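Local coordinates for PUA domain-containing protein (Archaeoglobus fulgidus DSM 4304, PDB 2Q07) that is of unknown function but belongs to the archaeosine synthase type 1 family and probably binds RNA in tRNA modification, at residues 172-177 / 182-187; 178-183 / 213-218; 196-199 / 204-207. All blocks are in the same frame, centred on the assembly; numbering follows the deposited sequence.

Contact 1 (172-177 / 182-187); sequences ILEHML and GITWSG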
ATOM      1  N   ILE A 172       1.034  -7.551  -1.357  1.00 17.34           N
ATOM      2  CA  ILE A 172       0.859  -6.435  -0.425  1.00 16.28           C
ATOM      3  C   ILE A 172       2.213  -5.909   0.052  1.00 16.67           C
ATOM      4  O   ILE A 172       2.458  -4.710   0.030  1.00 16.64           O
ATOM      5  CB  ILE A 172       0.038  -6.871   0.816  1.00 12.67           C
ATOM      6  CG1 ILE A 172      -1.432  -7.059   0.435  1.00 16.70           C
ATOM      7  CG2 ILE A 172       0.156  -5.854   1.910  1.00 12.50           C
ATOM      8  CD1 ILE A 172      -2.301  -7.575   1.578  1.00 11.53           C
ATOM      9  N   LEU A 173       3.074  -6.819   0.495  1.00 16.42           N
ATOM     10  CA  LEU A 173       4.389  -6.451   0.986  1.00 18.63           C
ATOM     11  C   LEU A 173       5.225  -5.868  -0.146  1.00 17.69           C
ATOM     12  O   LEU A 173       5.925  -4.872   0.048  1.00 15.97           O
ATOM     13  CB  LEU A 173       5.086  -7.671   1.606  1.00 19.08           C
ATOM     14  CG  LEU A 173       4.554  -8.184   2.952  1.00 20.00           C
ATOM     15  CD1 LEU A 173       5.306  -9.458   3.344  1.00 22.94           C
ATOM     16  CD2 LEU A 173       4.731  -7.118   4.034  1.00 21.82           C
ATOM     17  N   GLU A 174       5.146  -6.472  -1.331  1.00 16.61           N
ATOM     18  CA  GLU A 174       5.901  -5.969  -2.474  1.00 16.42           C
ATOM     19  C   GLU A 174       5.440  -4.558  -2.831  1.00 16.69           C
ATOM     20  O   GLU A 174       6.259  -3.703  -3.165  1.00 14.02           O
ATOM     21  CB  GLU A 174       5.735  -6.877  -3.700  1.00 18.69           C
ATOM     22  CG  GLU A 174       6.213  -8.300  -3.474  1.00 23.39           C
ATOM     23  CD  GLU A 174       6.050  -9.183  -4.698  1.00 26.73           C
ATOM     24  OE1 GLU A 174       5.008  -9.079  -5.385  1.00 28.89           O
ATOM     25  OE2 GLU A 174       6.965  -9.992  -4.966  1.00 27.14           O
ATOM     26  N   HIS A 175       4.130  -4.319  -2.764  1.00 14.57           N
ATOM     27  CA  HIS A 175       3.586  -3.004  -3.090  1.00 15.60           C
ATOM     28  C   HIS A 175       3.963  -1.943  -2.072  1.00 15.61           C
ATOM     29  O   HIS A 175       4.090  -0.778  -2.418  1.00 18.11           O
ATOM     30  CB  HIS A 175       2.055  -3.044  -3.234  1.00 15.46           C
ATOM     31  CG  HIS A 175       1.588  -3.430  -4.604  1.00 14.61           C
ATOM     32  ND1 HIS A 175       1.748  -4.698  -5.116  1.00 11.63           N
ATOM     33  CD2 HIS A 175       1.004  -2.700  -5.585  1.00 13.54           C
ATOM     34  CE1 HIS A 175       1.289  -4.733  -6.355  1.00 13.84           C
ATOM     35  NE2 HIS A 175       0.834  -3.532  -6.665  1.00 14.24           N
HETATM   36  N   MSE A 176       4.132  -2.333  -0.812  1.00 18.59           N
HETATM   37  CA  MSE A 176       4.502  -1.356   0.208  1.00 19.56           C
HETATM   38  C   MSE A 176       5.956  -0.925   0.032  1.00 18.52           C
HETATM   39  O   MSE A 176       6.293   0.238   0.239  1.00 20.77           O
HETATM   40  CB  MSE A 176       4.275  -1.934   1.600  1.00 21.53           C
HETATM   41  CG  MSE A 176       2.820  -2.291   1.838  1.00 26.59           C
HETATM   42 SE   MSE A 176       2.474  -2.856   3.627  1.00 32.33          SE
HETATM   43  CE  MSE A 176       2.706  -4.748   3.441  1.00 33.40           C
ATOM     44  N   LEU A 177       6.805  -1.871  -0.351  1.00 15.49           N
ATOM     45  CA  LEU A 177       8.217  -1.597  -0.598  1.00 17.96           C
ATOM     46  C   LEU A 177       8.325  -0.634  -1.786  1.00 18.70           C
ATOM     47  O   LEU A 177       9.082   0.344  -1.764  1.00 19.20           O
ATOM     48  CB  LEU A 177       8.943  -2.906  -0.919  1.00 14.71           C
ATOM     49  CG  LEU A 177       9.393  -3.741   0.276  1.00 16.61           C
ATOM     50  CD1 LEU A 177      10.067  -5.026  -0.212  1.00 16.71           C
ATOM     51  CD2 LEU A 177      10.372  -2.909   1.118  1.00 14.57           C
ATOM     52  N   GLY A 182      10.352   2.484  -3.844  1.00 15.17           N
ATOM     53  CA  GLY A 182      10.483   2.323  -5.276  1.00 12.20           C
ATOM     54  C   GLY A 182      11.342   1.128  -5.633  1.00 19.26           C
ATOM     55  O   GLY A 182      12.036   1.141  -6.651  1.00 21.58           O
ATOM     56  N   ILE A 183      11.322   0.100  -4.786  1.00 19.42           N
ATOM     57  CA  ILE A 183      12.081  -1.124  -5.047  1.00 20.85           C
ATOM     58  C   ILE A 183      11.202  -2.310  -4.664  1.00 22.24           C
ATOM     59  O   ILE A 183      10.085  -2.137  -4.167  1.00 20.07           O
ATOM     60  CB  ILE A 183      13.385  -1.241  -4.190  1.00 21.30           C
ATOM     61  CG1 ILE A 183      13.037  -1.622  -2.745  1.00 23.70           C
ATOM     62  CG2 ILE A 183      14.174   0.067  -4.218  1.00 20.40           C
ATOM     63  CD1 ILE A 183      14.256  -1.764  -1.836  1.00 24.59           C
ATOM     64  N   THR A 184      11.719  -3.511  -4.895  1.00 23.71           N
ATOM     65  CA  THR A 184      11.020  -4.722  -4.518  1.00 26.24           C
ATOM     66  C   THR A 184      12.052  -5.697  -3.963  1.00 27.04           C
ATOM     67  O   THR A 184      13.252  -5.490  -4.124  1.00 26.52           O
ATOM     68  CB  THR A 184      10.281  -5.372  -5.703  1.00 28.27           C
ATOM     69  OG1 THR A 184       9.395  -6.378  -5.193  1.00 31.95           O
ATOM     70  CG2 THR A 184      11.261  -6.006  -6.685  1.00 29.15           C
ATOM     71  N   TRP A 185      11.587  -6.747  -3.299  1.00 26.49           N
ATOM     72  CA  TRP A 185      12.490  -7.729  -2.723  1.00 28.00           C
ATOM     73  C   TRP A 185      11.792  -9.065  -2.561  1.00 28.55           C
ATOM     74  O   TRP A 185      10.569  -9.128  -2.457  1.00 30.99           O
ATOM     75  CB  TRP A 185      12.988  -7.266  -1.350  1.00 29.29           C
ATOM     76  CG  TRP A 185      14.405  -6.787  -1.324  1.00 31.43           C
ATOM     77  CD1 TRP A 185      14.884  -5.593  -1.795  1.00 32.88           C
ATOM     78  CD2 TRP A 185      15.523  -7.475  -0.768  1.00 31.87           C
ATOM     79  NE1 TRP A 185      16.236  -5.498  -1.559  1.00 32.15           N
ATOM     80  CE2 TRP A 185      16.654  -6.639  -0.929  1.00 33.04           C
ATOM     81  CE3 TRP A 185      15.683  -8.720  -0.147  1.00 32.22           C
ATOM     82  CZ2 TRP A 185      17.925  -7.008  -0.491  1.00 33.09           C
ATOM     83  CZ3 TRP A 185      16.940  -9.087   0.287  1.00 33.66           C
ATOM     84  CH2 TRP A 185      18.048  -8.231   0.114  1.00 36.59           C
ATOM     85  N   SER A 186      12.585 -10.127  -2.514  1.00 28.26           N
ATOM     86  CA  SER A 186      12.060 -11.476  -2.359  1.00 27.93           C
ATOM     87  C   SER A 186      12.245 -11.956  -0.921  1.00 26.99           C
ATOM     88  O   SER A 186      12.951 -11.327  -0.126  1.00 28.67           O
ATOM     89  CB  SER A 186      12.789 -12.421  -3.308  1.00 29.74           C
ATOM     90  OG  SER A 186      14.171 -12.445  -3.005  1.00 31.45           O
ATOM     91  N   GLY A 187      11.613 -13.075  -0.593  1.00 23.88           N
ATOM     92  CA  GLY A 187      11.734 -13.615   0.746  1.00 23.63           C
ATOM     93  C   GLY A 187      10.500 -14.377   1.189  1.00 23.54           C
ATOM     94  O   GLY A 187       9.491 -14.441   0.478  1.00 23.29           O
TER

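Contact 2 (178-183 / 213-218); sequences SYQFGI and GMLDIY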
ATOM      1  N   SER A 178       7.548  -0.926  -2.823  1.00 18.89           N
ATOM      2  CA  SER A 178       7.506  -0.112  -4.031  1.00 18.47           C
ATOM      3  C   SER A 178       7.048   1.299  -3.665  1.00 18.61           C
ATOM      4  O   SER A 178       7.692   2.285  -4.008  1.00 16.14           O
ATOM      5  CB  SER A 178       6.540  -0.748  -5.034  1.00 17.53           C
ATOM      6  OG  SER A 178       6.559  -0.079  -6.279  1.00 17.83           O
ATOM      7  N   TYR A 179       5.931   1.374  -2.946  1.00 18.25           N
ATOM      8  CA  TYR A 179       5.368   2.643  -2.504  1.00 17.44           C
ATOM      9  C   TYR A 179       6.411   3.500  -1.759  1.00 17.60           C
ATOM     10  O   TYR A 179       6.720   4.627  -2.155  1.00 15.23           O
ATOM     11  CB  TYR A 179       4.173   2.365  -1.577  1.00 15.74           C
ATOM     12  CG  TYR A 179       3.397   3.594  -1.159  1.00 19.58           C
ATOM     13  CD1 TYR A 179       2.269   4.003  -1.870  1.00 21.69           C
ATOM     14  CD2 TYR A 179       3.804   4.364  -0.068  1.00 20.01           C
ATOM     15  CE1 TYR A 179       1.567   5.143  -1.512  1.00 21.13           C
ATOM     16  CE2 TYR A 179       3.108   5.514   0.302  1.00 22.04           C
ATOM     17  CZ  TYR A 179       1.991   5.896  -0.429  1.00 22.85           C
ATOM     18  OH  TYR A 179       1.309   7.036  -0.097  1.00 24.64           O
ATOM     19  N   GLN A 180       6.955   2.943  -0.686  1.00 17.84           N
ATOM     20  CA  GLN A 180       7.927   3.640   0.158  1.00 17.68           C
ATOM     21  C   GLN A 180       9.330   3.858  -0.385  1.00 17.16           C
ATOM     22  O   GLN A 180       9.923   4.908  -0.144  1.00 17.84           O
ATOM     23  CB  GLN A 180       8.042   2.920   1.497  1.00 16.17           C
ATOM     24  CG  GLN A 180       6.746   2.842   2.267  1.00 18.83           C
ATOM     25  CD  GLN A 180       6.850   1.930   3.467  1.00 16.55           C
ATOM     26  OE1 GLN A 180       7.739   2.087   4.299  1.00 23.13           O
ATOM     27  NE2 GLN A 180       5.933   0.978   3.569  1.00 18.02           N
ATOM     28  N   PHE A 181       9.860   2.888  -1.120  1.00 17.81           N
ATOM     29  CA  PHE A 181      11.228   2.996  -1.625  1.00 16.14           C
ATOM     30  C   PHE A 181      11.414   2.839  -3.126  1.00 16.60           C
ATOM     31  O   PHE A 181      12.522   3.027  -3.631  1.00 19.59           O
ATOM     32  CB  PHE A 181      12.113   1.960  -0.918  1.00 16.75           C
ATOM     33  CG  PHE A 181      11.954   1.943   0.571  1.00 16.89           C
ATOM     34  CD1 PHE A 181      11.355   0.855   1.204  1.00 20.92           C
ATOM     35  CD2 PHE A 181      12.385   3.017   1.343  1.00 20.86           C
ATOM     36  CE1 PHE A 181      11.184   0.833   2.577  1.00 17.44           C
ATOM     37  CE2 PHE A 181      12.219   3.008   2.729  1.00 21.18           C
ATOM     38  CZ  PHE A 181      11.617   1.914   3.346  1.00 18.82           C
ATOM     39  N   GLY A 182      10.352   2.484  -3.844  1.00 15.17           N
ATOM     40  CA  GLY A 182      10.483   2.323  -5.276  1.00 12.20           C
ATOM     41  C   GLY A 182      11.342   1.128  -5.633  1.00 19.26           C
ATOM     42  O   GLY A 182      12.036   1.141  -6.651  1.00 21.58           O
ATOM     43  N   ILE A 183      11.322   0.100  -4.786  1.00 19.42           N
ATOM     44  CA  ILE A 183      12.081  -1.124  -5.047  1.00 20.85           C
ATOM     45  C   ILE A 183      11.202  -2.310  -4.664  1.00 22.24           C
ATOM     46  O   ILE A 183      10.085  -2.137  -4.167  1.00 20.07           O
ATOM     47  CB  ILE A 183      13.385  -1.241  -4.190  1.00 21.30           C
ATOM     48  CG1 ILE A 183      13.037  -1.622  -2.745  1.00 23.70           C
ATOM     49  CG2 ILE A 183      14.174   0.067  -4.218  1.00 20.40           C
ATOM     50  CD1 ILE A 183      14.256  -1.764  -1.836  1.00 24.59           C
ATOM     51  N   GLY A 213       1.690   2.621  10.231  1.00 25.76           N
ATOM     52  CA  GLY A 213       1.081   2.240   8.966  1.00 24.33           C
ATOM     53  C   GLY A 213       2.053   2.285   7.795  1.00 23.68           C
ATOM     54  O   GLY A 213       1.807   2.953   6.788  1.00 21.79           O
HETATM   55  N   MSE A 214       3.171   1.581   7.939  1.00 24.72           N
HETATM   56  CA  MSE A 214       4.186   1.523   6.892  1.00 25.73           C
HETATM   57  C   MSE A 214       5.141   0.383   7.204  1.00 22.46           C
HETATM   58  O   MSE A 214       5.070  -0.215   8.274  1.00 22.24           O
HETATM   59  CB  MSE A 214       4.965   2.840   6.821  1.00 29.30           C
HETATM   60  CG  MSE A 214       5.950   3.050   7.961  1.00 36.72           C
HETATM   61 SE   MSE A 214       6.605   4.880   8.071  1.00 54.97          SE
HETATM   62  CE  MSE A 214       7.423   5.015   6.330  1.00 50.51           C
ATOM     63  N   LEU A 215       6.037   0.095   6.270  1.00 21.20           N
ATOM     64  CA  LEU A 215       7.012  -0.973   6.447  1.00 20.18           C
ATOM     65  C   LEU A 215       8.243  -0.499   7.191  1.00 19.98           C
ATOM     66  O   LEU A 215       8.744   0.592   6.933  1.00 19.04           O
ATOM     67  CB  LEU A 215       7.487  -1.509   5.095  1.00 20.81           C
ATOM     68  CG  LEU A 215       6.676  -2.543   4.322  1.00 22.47           C
ATOM     69  CD1 LEU A 215       7.430  -2.903   3.054  1.00 20.15           C
ATOM     70  CD2 LEU A 215       6.453  -3.777   5.170  1.00 19.74           C
ATOM     71  N   ASP A 216       8.713  -1.321   8.121  1.00 18.26           N
ATOM     72  CA  ASP A 216       9.937  -1.022   8.836  1.00 17.75           C
ATOM     73  C   ASP A 216      10.917  -1.923   8.086  1.00 16.63           C
ATOM     74  O   ASP A 216      10.551  -3.039   7.714  1.00 17.81           O
ATOM     75  CB  ASP A 216       9.853  -1.457  10.305  1.00 16.49           C
ATOM     76  CG  ASP A 216      10.971  -0.867  11.146  1.00 18.23           C
ATOM     77  OD1 ASP A 216      11.938  -0.343  10.551  1.00 19.93           O
ATOM     78  OD2 ASP A 216      10.891  -0.921  12.392  1.00 18.61           O
ATOM     79  N   ILE A 217      12.138  -1.453   7.843  1.00 16.42           N
ATOM     80  CA  ILE A 217      13.134  -2.254   7.123  1.00 15.96           C
ATOM     81  C   ILE A 217      14.364  -2.531   7.973  1.00 16.90           C
ATOM     82  O   ILE A 217      14.666  -1.778   8.895  1.00 18.05           O
ATOM     83  CB  ILE A 217      13.613  -1.552   5.837  1.00 16.41           C
ATOM     84  CG1 ILE A 217      14.213  -0.187   6.191  1.00 19.58           C
ATOM     85  CG2 ILE A 217      12.453  -1.422   4.851  1.00 16.01           C
ATOM     86  CD1 ILE A 217      14.876   0.529   5.024  1.00 20.27           C
ATOM     87  N   TYR A 218      15.084  -3.599   7.641  1.00 15.86           N
ATOM     88  CA  TYR A 218      16.278  -3.958   8.387  1.00 16.31           C
ATOM     89  C   TYR A 218      17.584  -3.862   7.598  1.00 15.14           C
ATOM     90  O   TYR A 218      17.632  -3.171   6.591  1.00 15.83           O
ATOM     91  CB  TYR A 218      16.068  -5.322   9.039  1.00 11.74           C
ATOM     92  CG  TYR A 218      14.856  -5.266   9.958  1.00 16.49           C
ATOM     93  CD1 TYR A 218      13.576  -5.553   9.474  1.00 16.72           C
ATOM     94  CD2 TYR A 218      14.972  -4.806  11.266  1.00 13.74           C
ATOM     95  CE1 TYR A 218      12.444  -5.379  10.271  1.00 16.15           C
ATOM     96  CE2 TYR A 218      13.844  -4.623  12.077  1.00 16.49           C
ATOM     97  CZ  TYR A 218      12.586  -4.910  11.569  1.00 18.33           C
ATOM     98  OH  TYR A 218      11.472  -4.713  12.341  1.00 17.41           O
TER

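Contact 3 (196-199 / 204-207); sequences LELL and RLAR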
ATOM      1  N   LEU A 196       2.342  -8.641   8.999  1.00 20.12           N
ATOM      2  CA  LEU A 196       3.143  -9.451   8.093  1.00 21.08           C
ATOM      3  C   LEU A 196       4.627  -9.105   8.173  1.00 22.65           C
ATOM      4  O   LEU A 196       4.992  -8.001   8.572  1.00 20.99           O
ATOM      5  CB  LEU A 196       2.671  -9.243   6.650  1.00 19.82           C
ATOM      6  CG  LEU A 196       1.212  -9.557   6.305  1.00 21.79           C
ATOM      7  CD1 LEU A 196       0.931  -9.165   4.862  1.00 19.44           C
ATOM      8  CD2 LEU A 196       0.948 -11.031   6.523  1.00 19.49           C
ATOM      9  N   GLU A 197       5.466 -10.060   7.778  1.00 22.71           N
ATOM     10  CA  GLU A 197       6.908  -9.867   7.748  1.00 24.08           C
ATOM     11  C   GLU A 197       7.468 -10.538   6.501  1.00 24.05           C
ATOM     12  O   GLU A 197       6.825 -11.388   5.894  1.00 25.53           O
ATOM     13  CB  GLU A 197       7.584 -10.497   8.967  1.00 27.43           C
ATOM     14  CG  GLU A 197       7.031 -10.083  10.305  1.00 33.30           C
ATOM     15  CD  GLU A 197       7.895 -10.578  11.444  1.00 37.61           C
ATOM     16  OE1 GLU A 197       8.279 -11.768  11.427  1.00 39.18           O
ATOM     17  OE2 GLU A 197       8.188  -9.784  12.358  1.00 39.38           O
ATOM     18  N   LEU A 198       8.669 -10.142   6.114  1.00 23.53           N
ATOM     19  CA  LEU A 198       9.322 -10.749   4.968  1.00 22.94           C
ATOM     20  C   LEU A 198      10.649 -11.215   5.551  1.00 22.60           C
ATOM     21  O   LEU A 198      11.386 -10.425   6.133  1.00 21.62           O
ATOM     22  CB  LEU A 198       9.525  -9.717   3.858  1.00 20.24           C
ATOM     23  CG  LEU A 198      10.095 -10.198   2.521  1.00 22.76           C
ATOM     24  CD1 LEU A 198       9.207 -11.289   1.903  1.00 21.98           C
ATOM     25  CD2 LEU A 198      10.206  -9.001   1.590  1.00 21.07           C
ATOM     26  N   LEU A 199      10.943 -12.499   5.421  1.00 23.98           N
ATOM     27  CA  LEU A 199      12.171 -13.035   5.986  1.00 24.33           C
ATOM     28  C   LEU A 199      13.114 -13.623   4.941  1.00 26.19           C
ATOM     29  O   LEU A 199      12.683 -14.099   3.889  1.00 23.08           O
ATOM     30  CB  LEU A 199      11.830 -14.115   7.019  1.00 25.39           C
ATOM     31  CG  LEU A 199      10.768 -13.791   8.080  1.00 24.84           C
ATOM     32  CD1 LEU A 199      10.371 -15.073   8.802  1.00 26.69           C
ATOM     33  CD2 LEU A 199      11.305 -12.760   9.070  1.00 25.38           C
ATOM     34  N   ARG A 204      14.720 -11.074   9.672  1.00 21.43           N
ATOM     35  CA  ARG A 204      13.674 -10.335   8.976  1.00 20.11           C
ATOM     36  C   ARG A 204      14.244  -9.247   8.082  1.00 19.24           C
ATOM     37  O   ARG A 204      15.225  -8.587   8.420  1.00 16.28           O
ATOM     38  CB  ARG A 204      12.686  -9.734   9.972  1.00 23.17           C
ATOM     39  CG  ARG A 204      13.321  -8.909  11.051  1.00 28.56           C
ATOM     40  CD  ARG A 204      12.773  -9.311  12.404  1.00 32.87           C
ATOM     41  NE  ARG A 204      11.444  -8.772  12.672  1.00 34.07           N
ATOM     42  CZ  ARG A 204      10.785  -8.983  13.807  1.00 37.52           C
ATOM     43  NH1 ARG A 204      11.332  -9.729  14.760  1.00 39.55           N
ATOM     44  NH2 ARG A 204       9.600  -8.422  14.010  1.00 41.66           N
ATOM     45  N   LEU A 205      13.612  -9.071   6.929  1.00 17.23           N
ATOM     46  CA  LEU A 205      14.021  -8.071   5.957  1.00 17.30           C
ATOM     47  C   LEU A 205      13.171  -6.827   6.148  1.00 16.44           C
ATOM     48  O   LEU A 205      13.635  -5.702   5.971  1.00 18.81           O
ATOM     49  CB  LEU A 205      13.814  -8.615   4.536  1.00 19.12           C
ATOM     50  CG  LEU A 205      14.587  -9.886   4.170  1.00 20.56           C
ATOM     51  CD1 LEU A 205      14.157 -10.418   2.802  1.00 20.49           C
ATOM     52  CD2 LEU A 205      16.062  -9.563   4.163  1.00 22.73           C
ATOM     53  N   ALA A 206      11.913  -7.046   6.503  1.00 15.26           N
ATOM     54  CA  ALA A 206      10.975  -5.964   6.711  1.00 14.84           C
ATOM     55  C   ALA A 206       9.771  -6.494   7.480  1.00 16.74           C
ATOM     56  O   ALA A 206       9.592  -7.706   7.615  1.00 17.53           O
ATOM     57  CB  ALA A 206      10.531  -5.397   5.349  1.00 14.35           C
ATOM     58  N   ARG A 207       8.967  -5.586   8.012  1.00 17.16           N
ATOM     59  CA  ARG A 207       7.764  -5.967   8.734  1.00 19.50           C
ATOM     60  C   ARG A 207       6.798  -4.790   8.779  1.00 17.99           C
ATOM     61  O   ARG A 207       7.202  -3.627   8.724  1.00 15.93           O
ATOM     62  CB  ARG A 207       8.088  -6.433  10.164  1.00 22.41           C
ATOM     63  CG  ARG A 207       8.262  -5.321  11.163  1.00 28.82           C
ATOM     64  CD  ARG A 207       8.278  -5.848  12.590  1.00 31.92           C
ATOM     65  NE  ARG A 207       8.453  -4.758  13.545  1.00 36.54           N
ATOM     66  CZ  ARG A 207       7.617  -3.730  13.666  1.00 39.28           C
ATOM     67  NH1 ARG A 207       6.544  -3.654  12.895  1.00 41.92           N
ATOM     68  NH2 ARG A 207       7.862  -2.768  14.544  1.00 40.68           N
TER

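Contact 1 (172-177 / 182-187)
Leu177 makes the main contact here, reaching from the helix onto the extended chain that follows it. Its CD1 methyl lies 3.9 Å from Trp185 CB and about as far from Trp185 N, so it packs on the root of the tryptophan and not on the indole. Farther back along the same side chain, Leu177 CB sits 3.5 Å from Ile183 O, an apolar carbon set against a backbone carbonyl. The leucine CG stands beside its own backbone N (chi1 -83°), and from there the branch carries CD1 along the returning chain from Ile183 to Trp185. One turn earlier, Glu174 and Thr184 lie alongside each other, with Thr184 OG1 4.0 Å from Glu174 CB and nearly as close to CG. With OG1 anti to the backbone N (chi1 -168°), the threonine turns its hydroxyl to the aliphatic part of the glutamate. The chain doubles back at the C-terminal end of helix 168-181. At Gly182 the backbone turns out of the helix with a positive phi of 68°, and the glycine N gives a weak, bent hydrogen bond to Leu177 O (3.2 Å). From there residues 183-187 run back alongside the last turns toward strand 188-190, within the pre-PUA part of this C-terminal piece of the protein. Leu177 is flanked by Ile221 of helix 219-227 and Leu215 of strand 214-217. Ile183 rests on Tyr224 and Leu225 of helix 219-227, and Trp185 touches Lys220 and Leu205.

Contact 2 (178-183 / 213-218)
Phe181 and Ile217 approach each other from opposite directions, and the ring atom CE1 comes to 3.4 Å from Ile217 CG2. The methyl meets the ring obliquely, and Ile217 CD1 lies a little farther off, 3.9 Å from Phe181 CZ. Gln180 CB sits 3.8 Å above the ring plane, over the centre of one face. The amide of Gln180 is the other tight point. Its chain is extended beyond CG and crosses Leu215 at about a right angle, bringing Gln180 CD within 3.4 Å of Leu215 N. These four residues are buried, whereas Met214, a selenomethionine, is partly exposed and makes a smaller contact. Its CG sits between the backbone N and the carbonyl carbon, and the chain then bends (chi3 -60°), which brings CE back to the glutamine amide. A G1 beta bulge at Gly213 and Met214 opens the edge strand. The contact thus lays the C-terminal turn of helix 168-181 on strand 214-217, with Leu225 of helix 219-227 against both Phe181 and Ile217, and Val261 of strand 261-265 touching Phe181, Met214 and Ile217.

Contact 3 (196-199 / 204-207)
Glu197 and Arg204 are joined by a salt bridge across a beta hairpin, with Glu197 OE2 2.6 Å from Arg204 NH2. Following the glutamate outward, CB lies 3.7 Å from Ala206 O, CG packs at 3.8 Å on Arg207 CB, and CD comes to 3.8 Å from Arg204 NH2. At the tip, OE2 stands over one face of the guanidinium and also lies 3.9 Å from Arg207 CD, while OE1 sits higher above the guanidinium plane. The carboxylate and guanidinium planes are 67° apart, so this is not a flat, two-pronged pairing. The arginine reaches it by folding back on itself in mid-chain. At its root, Leu199 CD2 touches Arg204 CB at 3.4 Å. Beneath these side chains the strands are antiparallel, and a classic beta bulge interrupts them: two successive residues, Leu205 and Ala206, sit opposite the single Leu198. Leu198 O accepts a nearly straight bond from Leu205 N (2.7 Å, 169° at the hydrogen) and a weak one from Ala206 N, while Leu198 N donates to Ala206 O (3.0 Å). The bulge coincides with a corner in the chain, and Leu205 CD1 packs obliquely on Leu198 CG. In the four-stranded antiparallel sheet, this hairpin forms the middle pair: strand 197-200 bonds on to 188-190, strand 203-209 to 214-217, and Leu196 rests on Tyr169 and Leu173 of helix 168-181.

How the contacts relate
Contact 2 is the buried one, contact 1 lies at the surface, and contact 3 is partly buried. Contacts 1 and 2 both use helix 168-181 and share Gly182 and Ile183; Leu215 of contact 2 joins them, its CD1 packing 3.5 Å from Leu177 CG. Contact 3 belongs to the sheet and is nested in the loop that contact 2 closes. Strand pairing ties these two together, since Asp216 N probably bonds to Arg207 O. The chemistry follows the setting: backbone bonds and a salt bridge in the hairpin, a phenyl-isoleucine contact beside a buried glutamine amide set against the strand backbone in contact 2, and leucine packing plus one weak backbone bond where the chain leaves the helix.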